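Local coordinates for invasion-associated protein B (Bartonella henselae, PDB 3DTD) that is of unknown molecular function but is probably associated with the invasion of host cells by the bacterium, at residues G37-G41 with K42-F46; Q50-N53 with D54-V58; K119-V122 with A123-A127; N153-S156 with N157-R161. One frame throughout, in Å; residues are numbered along the deposited sequence.

Contact 1: G37-G41 with K42-F46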
# COMPACT_ATOMS: atom_id res chain seq x y z
N GLY C 37 -27.40 -25.28 3.35
CA GLY C 37 -26.33 -25.84 2.55
C GLY C 37 -26.49 -27.34 2.43
O GLY C 37 -27.14 -27.96 3.27
N ILE C 38 -25.91 -27.92 1.38
CA ILE C 38 -25.95 -29.36 1.19
C ILE C 38 -24.76 -30.01 1.90
O ILE C 38 -23.60 -29.81 1.52
CB ILE C 38 -26.00 -29.73 -0.32
CG1 ILE C 38 -27.23 -29.11 -0.97
CG2 ILE C 38 -26.01 -31.25 -0.50
CD1 ILE C 38 -27.14 -28.95 -2.48
N GLN C 39 -25.06 -30.75 2.95
CA GLN C 39 -24.04 -31.50 3.69
C GLN C 39 -24.29 -32.99 3.52
O GLN C 39 -25.33 -33.50 3.96
CB GLN C 39 -24.04 -31.11 5.17
CG GLN C 39 -23.40 -29.75 5.47
CD GLN C 39 -23.32 -29.44 6.96
OE1 GLN C 39 -23.93 -30.12 7.79
NE2 GLN C 39 -22.57 -28.40 7.31
N GLU C 40 -23.34 -33.66 2.88
CA GLU C 40 -23.37 -35.10 2.63
C GLU C 40 -24.66 -35.57 1.94
O GLU C 40 -25.33 -36.49 2.41
CB GLU C 40 -23.08 -35.89 3.91
CG GLU C 40 -21.67 -35.69 4.44
CD GLU C 40 -21.48 -36.17 5.87
OE1 GLU C 40 -22.47 -36.61 6.49
OE2 GLU C 40 -20.34 -36.08 6.37
N GLY C 41 -24.99 -34.92 0.83
CA GLY C 41 -26.18 -35.26 0.04
C GLY C 41 -27.46 -34.57 0.49
O GLY C 41 -28.29 -34.19 -0.34
N LYS C 42 -27.62 -34.40 1.80
CA LYS C 42 -28.84 -33.84 2.36
C LYS C 42 -28.76 -32.33 2.58
O LYS C 42 -27.73 -31.81 3.03
CB LYS C 42 -29.22 -34.55 3.67
CG LYS C 42 -29.49 -36.06 3.55
CD LYS C 42 -30.83 -36.39 2.88
CE LYS C 42 -30.65 -36.87 1.44
NZ LYS C 42 -31.94 -36.98 0.71
N LYS C 43 -29.86 -31.64 2.26
CA LYS C 43 -29.98 -30.21 2.50
C LYS C 43 -30.12 -29.95 4.00
O LYS C 43 -31.06 -30.43 4.63
CB LYS C 43 -31.18 -29.63 1.73
CG LYS C 43 -31.28 -28.11 1.76
CD LYS C 43 -31.84 -27.58 0.44
CE LYS C 43 -32.13 -26.08 0.51
NZ LYS C 43 -33.46 -25.80 1.11
N VAL C 44 -29.15 -29.23 4.55
CA VAL C 44 -29.11 -28.90 5.97
C VAL C 44 -29.28 -27.39 6.15
O VAL C 44 -28.55 -26.59 5.58
CB VAL C 44 -27.79 -29.40 6.64
CG1 VAL C 44 -27.70 -28.95 8.10
CG2 VAL C 44 -27.68 -30.92 6.55
N CYS C 45 -30.28 -27.02 6.94
CA CYS C 45 -30.56 -25.63 7.21
C CYS C 45 -30.27 -25.28 8.65
O CYS C 45 -30.65 -26.01 9.57
CB CYS C 45 -32.02 -25.30 6.86
SG CYS C 45 -32.41 -25.54 5.12
N PHE C 46 -29.57 -24.17 8.86
CA PHE C 46 -29.24 -23.74 10.21
C PHE C 46 -29.75 -22.34 10.54
O PHE C 46 -29.95 -21.49 9.67
CB PHE C 46 -27.75 -23.91 10.53
CG PHE C 46 -26.81 -23.18 9.61
CD1 PHE C 46 -26.30 -21.94 9.97
CD2 PHE C 46 -26.40 -23.75 8.40
CE1 PHE C 46 -25.41 -21.26 9.13
CE2 PHE C 46 -25.53 -23.08 7.55
CZ PHE C 46 -25.03 -21.83 7.92
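The flat amide of Q39 has both methyls of V44 on one side of its plane, well out of that plane and displaced toward the oxygen end: OE1 sits 4.0 Å from both V44 CG1 and V44 CG2, while Q39 CB meets V44 CG2 at 3.9 Å. The Q39 chain runs extended beyond CG and the two side chains cross at a slant, so the amide oxygen and the aliphatic root of the glutamine share one apolar partner. This is the end of an antiparallel beta hairpin, strands 32-39 and 42-52, joined by a two-residue type I' turn from Q39 to K42. E40 and G41 both have positive phi, and the backbone angles of G41 (87°/-37°) are ones that only glycine takes up without a clash. Q39, K42 and V44 lie on one face of the hairpin, whereas I38 and K43 occupy the other, where K43 also touches L165 of helix 155-168.

Below the turn the strands are held by paired backbone bonds. G37 and V44 form a hydrogen-bonded pair in both directions, with V44 N to G37 O at 2.7 Å and G37 N to V44 O at 2.8 Å. The next such pair, Q39 with K42, is looser: Q39 N reaches K42 O at 2.9 Å, but the return bond from K42 N approaches Q39 O from above its carbonyl plane. Between them, I38 and K43 form a non-hydrogen-bonded pair. The disulfide from C45 to C36 ties the two strands covalently just beyond. At the I38 position, the alpha carbon itself leans on the opposite strand, I38 CA lying 3.5 Å from K42 O.

Contact 2: Q50-N53 with D54-V58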
# COMPACT_ATOMS: atom_id res chain seq x y z
N GLN C 50 -25.53 -13.59 15.73
CA GLN C 50 -24.39 -13.12 16.44
C GLN C 50 -24.64 -11.83 17.13
O GLN C 50 -25.45 -11.08 16.73
CB GLN C 50 -23.16 -13.10 15.57
CG GLN C 50 -23.18 -12.14 14.50
CD GLN C 50 -22.13 -12.40 13.49
OE1 GLN C 50 -21.94 -11.62 12.62
NE2 GLN C 50 -21.46 -13.50 13.61
N GLU C 51 -23.94 -11.63 18.22
CA GLU C 51 -24.02 -10.40 18.99
C GLU C 51 -22.68 -9.66 18.95
O GLU C 51 -21.62 -10.26 19.04
CB GLU C 51 -24.44 -10.67 20.44
CG GLU C 51 -25.68 -11.55 20.62
CD GLU C 51 -27.00 -10.87 20.23
OE1 GLU C 51 -27.03 -9.64 19.99
OE2 GLU C 51 -28.03 -11.58 20.18
N VAL C 52 -22.76 -8.34 18.81
CA VAL C 52 -21.58 -7.49 18.69
C VAL C 52 -21.51 -6.45 19.81
O VAL C 52 -22.52 -6.18 20.47
CB VAL C 52 -21.49 -6.78 17.29
CG1 VAL C 52 -21.51 -7.80 16.15
CG2 VAL C 52 -22.60 -5.75 17.10
N ASN C 53 -20.32 -5.90 20.03
CA ASN C 53 -20.16 -4.78 20.96
C ASN C 53 -20.28 -3.43 20.25
O ASN C 53 -20.67 -3.38 19.08
CB ASN C 53 -18.85 -4.90 21.75
CG ASN C 53 -17.60 -4.96 20.87
OD1 ASN C 53 -17.62 -4.62 19.69
ND2 ASN C 53 -16.50 -5.39 21.47
N ASP C 54 -19.96 -2.34 20.96
CA ASP C 54 -20.02 -0.99 20.38
C ASP C 54 -18.96 -0.71 19.31
O ASP C 54 -19.10 0.23 18.52
CB ASP C 54 -20.01 0.09 21.48
CG ASP C 54 -18.98 -0.18 22.58
OD1 ASP C 54 -17.92 -0.79 22.30
OD2 ASP C 54 -19.23 0.23 23.72
N GLN C 55 -17.91 -1.54 19.29
CA GLN C 55 -16.88 -1.49 18.24
C GLN C 55 -17.22 -2.44 17.09
O GLN C 55 -16.38 -2.70 16.22
CB GLN C 55 -15.50 -1.81 18.82
CG GLN C 55 -14.89 -0.68 19.64
CD GLN C 55 -14.53 0.54 18.80
OE1 GLN C 55 -15.06 1.63 19.01
NE2 GLN C 55 -13.64 0.35 17.83
N ASN C 56 -18.44 -2.96 17.11
CA ASN C 56 -19.01 -3.86 16.09
C ASN C 56 -18.25 -5.16 15.81
O ASN C 56 -18.31 -5.70 14.70
CB ASN C 56 -19.33 -3.11 14.79
CG ASN C 56 -20.61 -3.60 14.14
OD1 ASN C 56 -21.72 -3.27 14.57
ND2 ASN C 56 -20.47 -4.40 13.08
N ARG C 57 -17.54 -5.67 16.81
CA ARG C 57 -16.91 -6.99 16.69
C ARG C 57 -17.70 -8.05 17.46
O ARG C 57 -18.28 -7.77 18.51
CB ARG C 57 -15.43 -6.96 17.08
CG ARG C 57 -15.14 -6.73 18.55
CD ARG C 57 -13.81 -7.34 18.94
NE ARG C 57 -13.72 -7.54 20.38
CZ ARG C 57 -13.93 -8.69 21.02
NH1 ARG C 57 -14.24 -9.79 20.36
NH2 ARG C 57 -13.83 -8.72 22.34
N VAL C 58 -17.72 -9.27 16.91
CA VAL C 58 -18.51 -10.38 17.44
C VAL C 58 -17.96 -10.88 18.78
O VAL C 58 -16.79 -11.24 18.88
CB VAL C 58 -18.59 -11.55 16.42
CG1 VAL C 58 -19.49 -12.67 16.93
CG2 VAL C 58 -19.09 -11.05 15.07
O HOH W 1 -22.58 -2.05 17.20
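Q50 lays its amide against V58, with Q50 CD 3.7 Å from V58 CG2 and the two side chains crossing at about a right angle. Its CG stands between the backbone N and the carbonyl carbon (chi1 68°), and the extended chain then carries the amide across the valine. E51 meets residues 54-58 through its backbone oxygen, 3.5 Å from V58 CA in a CA-H contact; its carboxylate is instead paired with R49. V52 forms a non-hydrogen-bonded antiparallel pair with V58, and its CG2 branch rests 3.7 Å from N56 OD1. The backbone of V52 is also hydrogen-bonded to the second subunit, another copy of the protein.

N53 organises the hairpin loop that follows. Its carbonyl oxygen accepts N56 N at 3.0 Å, closing a type I turn, and its backbone N bonds to R57 O. This is the type I turn plus G1 bulge of a 3:5 hairpin, with N56, in the left-handed region, at the position usually held by glycine. The side chain of N53 folds inward as well: OD1 receives R57 N at 3.1 Å in a fairly straight bond (160°) and takes a weak second bond from Q55 N. Outside this ring of bonds, N53 ND2 lies 3.5 Å from R57 CG, and its amide plane stands almost perpendicular to the guanidinium. Water 1 donates to both N53 O and N56 OD1, each at 3.0 Å.

Contact 3: K119-V122 with A123-A127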
# COMPACT_ATOMS: atom_id res chain seq x y z
N LYS C 119 -37.61 -30.31 24.45
CA LYS C 119 -38.92 -29.74 24.07
C LYS C 119 -39.37 -28.59 24.96
O LYS C 119 -39.91 -27.59 24.48
CB LYS C 119 -40.01 -30.82 24.05
CG LYS C 119 -39.65 -32.12 23.33
CD LYS C 119 -39.82 -32.03 21.82
CE LYS C 119 -39.47 -33.35 21.16
NZ LYS C 119 -39.56 -33.28 19.67
N ASN C 120 -39.13 -28.73 26.27
CA ASN C 120 -39.51 -27.72 27.25
C ASN C 120 -38.65 -26.47 27.19
O ASN C 120 -39.15 -25.36 27.38
CB ASN C 120 -39.48 -28.32 28.67
CG ASN C 120 -40.28 -29.60 28.79
OD1 ASN C 120 -39.82 -30.59 29.37
ND2 ASN C 120 -41.49 -29.61 28.23
N TYR C 121 -37.36 -26.64 26.91
CA TYR C 121 -36.43 -25.51 26.78
C TYR C 121 -36.67 -24.75 25.48
O TYR C 121 -36.58 -23.53 25.45
CB TYR C 121 -34.98 -25.98 26.88
CG TYR C 121 -34.03 -24.91 27.39
CD1 TYR C 121 -33.57 -23.89 26.56
CD2 TYR C 121 -33.60 -24.92 28.71
CE1 TYR C 121 -32.71 -22.92 27.02
CE2 TYR C 121 -32.73 -23.94 29.18
CZ TYR C 121 -32.30 -22.94 28.33
OH TYR C 121 -31.45 -21.98 28.78
N VAL C 122 -36.97 -25.49 24.42
CA VAL C 122 -37.37 -24.93 23.13
C VAL C 122 -38.60 -24.03 23.28
O VAL C 122 -38.60 -22.90 22.78
CB VAL C 122 -37.61 -26.04 22.07
CG1 VAL C 122 -38.34 -25.51 20.85
CG2 VAL C 122 -36.30 -26.69 21.65
N ALA C 123 -39.61 -24.51 23.99
CA ALA C 123 -40.82 -23.74 24.31
C ALA C 123 -40.54 -22.45 25.10
O ALA C 123 -41.21 -21.44 24.88
CB ALA C 123 -41.84 -24.62 25.04
N ALA C 124 -39.56 -22.51 25.99
CA ALA C 124 -39.13 -21.34 26.77
C ALA C 124 -38.41 -20.32 25.90
O ALA C 124 -38.59 -19.12 26.07
CB ALA C 124 -38.24 -21.77 27.94
N LEU C 125 -37.60 -20.82 24.96
CA LEU C 125 -36.90 -20.01 23.97
C LEU C 125 -37.86 -19.24 23.06
O LEU C 125 -37.59 -18.09 22.70
CB LEU C 125 -35.98 -20.90 23.12
CG LEU C 125 -34.45 -21.02 23.24
CD1 LEU C 125 -33.82 -20.33 24.45
CD2 LEU C 125 -34.04 -22.48 23.16
N ARG C 126 -38.96 -19.88 22.68
CA ARG C 126 -40.00 -19.27 21.84
C ARG C 126 -40.73 -18.13 22.54
O ARG C 126 -41.10 -17.15 21.91
CB ARG C 126 -41.03 -20.32 21.39
CG ARG C 126 -40.44 -21.53 20.72
CD ARG C 126 -41.52 -22.50 20.29
NE ARG C 126 -41.84 -22.26 18.89
CZ ARG C 126 -41.59 -23.13 17.91
NH1 ARG C 126 -41.07 -24.32 18.17
NH2 ARG C 126 -41.90 -22.80 16.67
N ALA C 127 -40.91 -18.26 23.85
CA ALA C 127 -41.62 -17.26 24.65
C ALA C 127 -40.69 -16.22 25.28
O ALA C 127 -41.15 -15.22 25.83
CB ALA C 127 -42.47 -17.94 25.73
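With CG roughly opposite the backbone N (chi1 -153°), the Y121 ring swings along the helix toward L125, one turn on. L125 answers with unusual torsions: chi1 of -104° lies off the staggered positions and chi2 of 9° is close to eclipsed, which suggests a somewhat strained or loosely defined side chain. Its CD2 methyl thereby arrives at the edge of the ring, in its plane, 3.7 Å from Y121 CD1, while L125 CD1 lies 3.8 Å from Y121 CE1. The two chains slant across one another.

These residues belong to the short alpha helix 119-127, which follows strand 110-117 and leads toward strand 130-136. Its i to i+4 backbone bonds are regular: L125 N reaches Y121 O at 2.9 Å and R126 N reaches V122 O at 3.0 Å, with A123 and A124 likewise bonded to K119 and N120. The inward face carrying Y121, A124 and L125 packs on V92 of strand 88-92, and Y121 and L125 also touch L131 of strand 130-136.

On another flank, V122 and R126 run side by side in the same direction, with V122 CG1 4.0 Å from R126 NH1. The arginine chain bends on its way to helix 155-168, where its NE is hydrogen-bonded to S156 OG; L159 of the same helix also packs against V122.

Contact 4: N153-S156 with N157-R161. With GOL (glycerol), chain P.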
# COMPACT_ATOMS: atom_id res chain seq x y z
N ASN C 153 -35.54 -12.37 19.78
CA ASN C 153 -36.55 -11.82 18.87
C ASN C 153 -36.44 -12.44 17.48
O ASN C 153 -35.46 -12.24 16.77
CB ASN C 153 -36.46 -10.29 18.79
CG ASN C 153 -37.57 -9.69 17.93
OD1 ASN C 153 -37.37 -9.40 16.76
ND2 ASN C 153 -38.75 -9.54 18.52
N GLY C 154 -37.46 -13.22 17.12
CA GLY C 154 -37.49 -13.91 15.84
C GLY C 154 -37.16 -15.39 15.92
O GLY C 154 -37.18 -16.07 14.90
N PHE C 155 -36.86 -15.88 17.13
CA PHE C 155 -36.49 -17.29 17.34
C PHE C 155 -37.61 -18.23 16.92
O PHE C 155 -37.37 -19.20 16.20
CB PHE C 155 -36.11 -17.56 18.80
CG PHE C 155 -35.55 -18.94 19.06
CD1 PHE C 155 -34.18 -19.14 19.13
CD2 PHE C 155 -36.40 -20.04 19.25
CE1 PHE C 155 -33.65 -20.42 19.37
CE2 PHE C 155 -35.89 -21.31 19.48
CZ PHE C 155 -34.51 -21.50 19.54
N SER C 156 -38.82 -17.95 17.40
CA SER C 156 -39.99 -18.79 17.13
C SER C 156 -40.29 -18.87 15.63
O SER C 156 -40.48 -19.97 15.10
CB SER C 156 -41.21 -18.27 17.92
OG SER C 156 -42.08 -19.31 18.30
N ASN C 157 -40.30 -17.73 14.96
CA ASN C 157 -40.56 -17.68 13.52
C ASN C 157 -39.48 -18.32 12.65
O ASN C 157 -39.79 -18.92 11.62
CB ASN C 157 -40.82 -16.24 13.06
CG ASN C 157 -42.20 -15.74 13.43
OD1 ASN C 157 -43.15 -16.52 13.58
ND2 ASN C 157 -42.33 -14.43 13.58
N ALA C 158 -38.22 -18.18 13.08
CA ALA C 158 -37.11 -18.85 12.41
C ALA C 158 -37.15 -20.37 12.62
O ALA C 158 -36.85 -21.12 11.70
CB ALA C 158 -35.77 -18.27 12.86
N LEU C 159 -37.54 -20.81 13.81
CA LEU C 159 -37.67 -22.24 14.09
C LEU C 159 -38.83 -22.87 13.33
O LEU C 159 -38.71 -24.01 12.87
CB LEU C 159 -37.78 -22.50 15.59
CG LEU C 159 -37.75 -23.94 16.08
CD1 LEU C 159 -36.57 -24.74 15.52
CD2 LEU C 159 -37.73 -23.95 17.59
N ASN C 160 -39.92 -22.13 13.18
CA ASN C 160 -41.05 -22.53 12.34
C ASN C 160 -40.68 -22.74 10.87
O ASN C 160 -41.19 -23.65 10.22
CB ASN C 160 -42.18 -21.50 12.42
CG ASN C 160 -42.90 -21.53 13.75
OD1 ASN C 160 -42.70 -22.43 14.56
ND2 ASN C 160 -43.75 -20.54 13.99
N ARG C 161 -39.80 -21.87 10.37
CA ARG C 161 -39.24 -21.98 9.03
C ARG C 161 -38.32 -23.20 8.90
O ARG C 161 -38.34 -23.88 7.88
CB ARG C 161 -38.51 -20.68 8.66
CG ARG C 161 -37.87 -20.65 7.28
CD ARG C 161 -38.87 -20.87 6.16
NE ARG C 161 -38.23 -20.75 4.86
CZ ARG C 161 -38.68 -21.32 3.75
NH1 ARG C 161 -39.78 -22.06 3.77
NH2 ARG C 161 -38.01 -21.16 2.61
C1 GOL P . -40.50 -14.92 17.36
O1 GOL P . -40.90 -14.49 16.08
C2 GOL P . -40.70 -13.88 18.47
O2 GOL P . -40.42 -12.57 18.03
C3 GOL P . -39.81 -14.23 19.66
O3 GOL P . -39.58 -15.62 19.73
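F155 and L159 project side by side from the same face of the helix, one turn apart, and F155 CE2 meets L159 CD2 at 3.7 Å. The methyl approaches the ring at a slant. Both side chains point into the protein: F155 stands edge-to-face with W32 and, with L159 and A158, packs on M47 of strand 42-52, while F155 also touches L125 of helix 119-127. They belong to the first turns of the C-terminal alpha helix 155-168, whose N-cap position is held by G154, with a positive phi that only a glycine accepts comfortably. The first turn is knitted by G154 O to A158 N at 3.0 Å, F155 O to L159 N at 2.9 Å and S156 O to N160 N at 2.9 Å.

S156 turns its hydroxyl to R126, while its CB and the side chain of N157 border a glycerol, probably from the crystallisation liquor. This sits at the helix start, where backbone N-H groups have no earlier turn to bond to. It receives three weak hydrogen bonds, from G154 N to O2, from S156 N to O3 and from N157 N to O1, and it donates to the carbonyl oxygen R126 O of the neighbouring helix 119-127. One carbon contact adds to this, with S156 CB 3.5 Å from glycerol C1. N157 ND2 is hydrogen-bonded to another glycerol and lies 2.9 Å from O1 of this one.

Overall arrangement
Following the chain from its N terminus, contact 1 closes the hairpin between strands 32-39 and 42-52, and contact 2 closes the next one, at the far end of strand 42-52 before strand 58-66. Their centres lie 28 Å apart, yet both belong to the seven-stranded antiparallel sheet. Contact 3 forms helix 119-127, the link between strand 110-117 of that sheet and strand 130-136 of the four-stranded one. Contact 4 begins helix 155-168, just after strand 144-151. All four run in series; none nests or crosses. Only contacts 3 and 4 touch, joining the two helices, and the helix of contact 4 reaches K43 and C45 of contact 1 through its own L165.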